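Local coordinates for protein malonate decarboxylase subunit alpha (Acinetobacter baumannii ATCC 17978, PDB 6MPR) that probably exchanges the acetyl group on the acyl-carrier protein of malonate decarboxylase for malonate, giving malonyl-carrier protein and acetate, at residues P95-S100 / R112-S117. Residues are numbered along the deposited sequence; the frame is centred on the assembly and turned at random.
Sequences PSVGRS and RKLDFS
Val97 and Phe116 meet where two neighbouring strands of a parallel, Rossmann-like alpha/beta sheet run out at their C-terminal ends, strand 90-94 turning a corner at Pro95 and strand 111-116 at Ser117. The touching atom is Val97 CG2, which lies 3.7 Å from Phe116 CB and 4.0 Å from Phe116 CG, so the methyl rests on the root of the aromatic side chain and approaches the ring obliquely. The two side chains cross at about a right angle. With Val97 CG1 anti to the backbone N (chi1 -169°), CG2 is left beside that N and faces the other strand. The same methyl packs more loosely on Leu114, its CG2 standing 4.3 Å from Leu114 CD1; Leu114 and Phe116, two residues apart on one strand, thus meet the valine methyl from the same side.

At the corner itself the backbones touch. Ser117 N gives a weak hydrogen bond to Pro95 O, 3.2 Å long and bent to 132° at the hydrogen, while Ser117 CB comes equally near that oxygen.

Helix 100-107, part of the beta-alpha-beta crossover between the strands, covers this apolar patch through His102 and Leu103 on Val97 and Phe106 on Leu114, while Ile137 and Ile140 of strand 136-140 pack against Phe116. Beyond the corner, the short strand 96-97 pairs in parallel with 118-119, and both Pro95 and Val97 form backbone hydrogen bonds with Phe118. His141 holds the end of strand 111-116 by two hydrogen bonds: its ND1 to Phe116 O, and its carbonyl oxygen to Ser117 OG, a hydroxyl swung beside the serine's own carbonyl carbon (chi1 179°).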
loop_
_atom_site.group_PDB
_atom_site.type_symbol
_atom_site.label_atom_id
_atom_site.label_comp_id
_atom_site.label_asym_id
_atom_site.label_seq_id
_atom_site.Cartn_x
_atom_site.Cartn_y
_atom_site.Cartn_z
ATOM N N PRO A 95 -14.115 -6.417 -4.598
ATOM C CA PRO A 95 -13.777 -5.725 -3.347
ATOM C C PRO A 95 -14.918 -5.768 -2.346
ATOM O O PRO A 95 -14.690 -5.980 -1.156
ATOM C CB PRO A 95 -13.465 -4.294 -3.814
ATOM C CG PRO A 95 -12.986 -4.483 -5.246
ATOM C CD PRO A 95 -13.853 -5.590 -5.792
ATOM N N SER A 96 -16.151 -5.599 -2.818
ATOM C CA SER A 96 -17.319 -5.564 -1.944
ATOM C C SER A 96 -18.442 -6.365 -2.592
ATOM O O SER A 96 -18.749 -6.150 -3.768
ATOM C CB SER A 96 -17.759 -4.114 -1.688
ATOM O OG SER A 96 -18.642 -4.041 -0.579
ATOM N N VAL A 97 -19.039 -7.289 -1.830
ATOM C CA VAL A 97 -20.136 -8.140 -2.298
ATOM C C VAL A 97 -21.382 -7.710 -1.539
ATOM O O VAL A 97 -21.563 -8.084 -0.377
ATOM C CB VAL A 97 -19.861 -9.631 -2.073
ATOM C CG1 VAL A 97 -20.891 -10.472 -2.826
ATOM C CG2 VAL A 97 -18.459 -10.001 -2.490
ATOM N N GLY A 98 -22.255 -6.947 -2.193
ATOM C CA GLY A 98 -23.481 -6.488 -1.564
ATOM C C GLY A 98 -24.753 -6.682 -2.374
ATOM O O GLY A 98 -25.781 -7.069 -1.811
ATOM N N ARG A 99 -24.708 -6.402 -3.681
ATOM C CA ARG A 99 -25.893 -6.538 -4.522
ATOM C C ARG A 99 -26.406 -7.974 -4.492
ATOM O O ARG A 99 -25.628 -8.924 -4.422
ATOM C CB ARG A 99 -25.583 -6.130 -5.970
ATOM C CG ARG A 99 -25.013 -4.715 -6.177
ATOM C CD ARG A 99 -26.104 -3.649 -6.351
ATOM N NE ARG A 99 -27.101 -4.048 -7.337
ATOM C CZ ARG A 99 -28.287 -3.460 -7.503
ATOM N NH1 ARG A 99 -28.625 -2.409 -6.763
ATOM N NH2 ARG A 99 -29.136 -3.924 -8.416
ATOM N N SER A 100 -27.732 -8.131 -4.535
ATOM C CA SER A 100 -28.319 -9.467 -4.554
ATOM C C SER A 100 -27.860 -10.274 -5.768
ATOM O O SER A 100 -27.606 -11.479 -5.660
ATOM C CB SER A 100 -29.843 -9.369 -4.535
ATOM O OG SER A 100 -30.321 -8.705 -5.690
ATOM N N ARG A 112 -18.390 -19.736 -9.583
ATOM C CA ARG A 112 -18.107 -20.796 -8.613
ATOM C C ARG A 112 -17.166 -20.320 -7.510
ATOM O O ARG A 112 -17.405 -20.584 -6.327
ATOM C CB ARG A 112 -17.504 -22.023 -9.294
ATOM C CG ARG A 112 -17.704 -23.318 -8.502
ATOM C CD ARG A 112 -19.193 -23.568 -8.381
ATOM N NE ARG A 112 -19.560 -24.913 -7.958
ATOM C CZ ARG A 112 -20.741 -25.467 -8.219
ATOM N NH1 ARG A 112 -21.652 -24.797 -8.919
ATOM N NH2 ARG A 112 -21.012 -26.696 -7.793
ATOM N N LYS A 113 -16.095 -19.619 -7.879
ATOM C CA LYS A 113 -15.088 -19.173 -6.926
ATOM C C LYS A 113 -15.260 -17.695 -6.610
ATOM O O LYS A 113 -15.684 -16.901 -7.453
ATOM C CB LYS A 113 -13.672 -19.413 -7.463
ATOM C CG LYS A 113 -13.320 -20.849 -7.724
ATOM C CD LYS A 113 -11.862 -20.923 -8.156
ATOM C CE LYS A 113 -11.477 -22.292 -8.666
ATOM N NZ LYS A 113 -10.047 -22.273 -9.087
ATOM N N LEU A 114 -14.911 -17.322 -5.387
ATOM C CA LEU A 114 -15.023 -15.933 -4.960
ATOM C C LEU A 114 -13.815 -15.539 -4.129
ATOM O O LEU A 114 -13.478 -16.224 -3.160
ATOM C CB LEU A 114 -16.303 -15.707 -4.147
ATOM C CG LEU A 114 -16.449 -14.299 -3.555
ATOM C CD1 LEU A 114 -16.630 -13.247 -4.682
ATOM C CD2 LEU A 114 -17.606 -14.264 -2.566
ATOM N N ASP A 115 -13.158 -14.447 -4.524
ATOM C CA ASP A 115 -12.186 -13.744 -3.694
ATOM C C ASP A 115 -12.726 -12.344 -3.465
ATOM O O ASP A 115 -13.094 -11.663 -4.429
ATOM C CB ASP A 115 -10.805 -13.680 -4.352
ATOM C CG ASP A 115 -10.016 -14.964 -4.167
ATOM O OD1 ASP A 115 -9.523 -15.218 -3.043
ATOM O OD2 ASP A 115 -9.915 -15.743 -5.133
ATOM N N PHE A 116 -12.796 -11.919 -2.202
ATOM C CA PHE A 116 -13.450 -10.649 -1.887
ATOM C C PHE A 116 -12.821 -10.016 -0.657
ATOM O O PHE A 116 -11.962 -10.607 0.006
ATOM C CB PHE A 116 -14.971 -10.813 -1.689
ATOM C CG PHE A 116 -15.371 -11.481 -0.383
ATOM C CD1 PHE A 116 -15.197 -12.843 -0.199
ATOM C CD2 PHE A 116 -15.962 -10.743 0.634
ATOM C CE1 PHE A 116 -15.590 -13.463 0.995
ATOM C CE2 PHE A 116 -16.349 -11.340 1.824
ATOM C CZ PHE A 116 -16.149 -12.701 2.014
ATOM N N SER A 117 -13.246 -8.778 -0.376
ATOM C CA SER A 117 -12.814 -8.058 0.821
ATOM C C SER A 117 -13.949 -7.720 1.777
ATOM O O SER A 117 -13.822 -7.960 2.987
ATOM C CB SER A 117 -12.066 -6.780 0.430
ATOM O OG SER A 117 -11.670 -6.072 1.597
#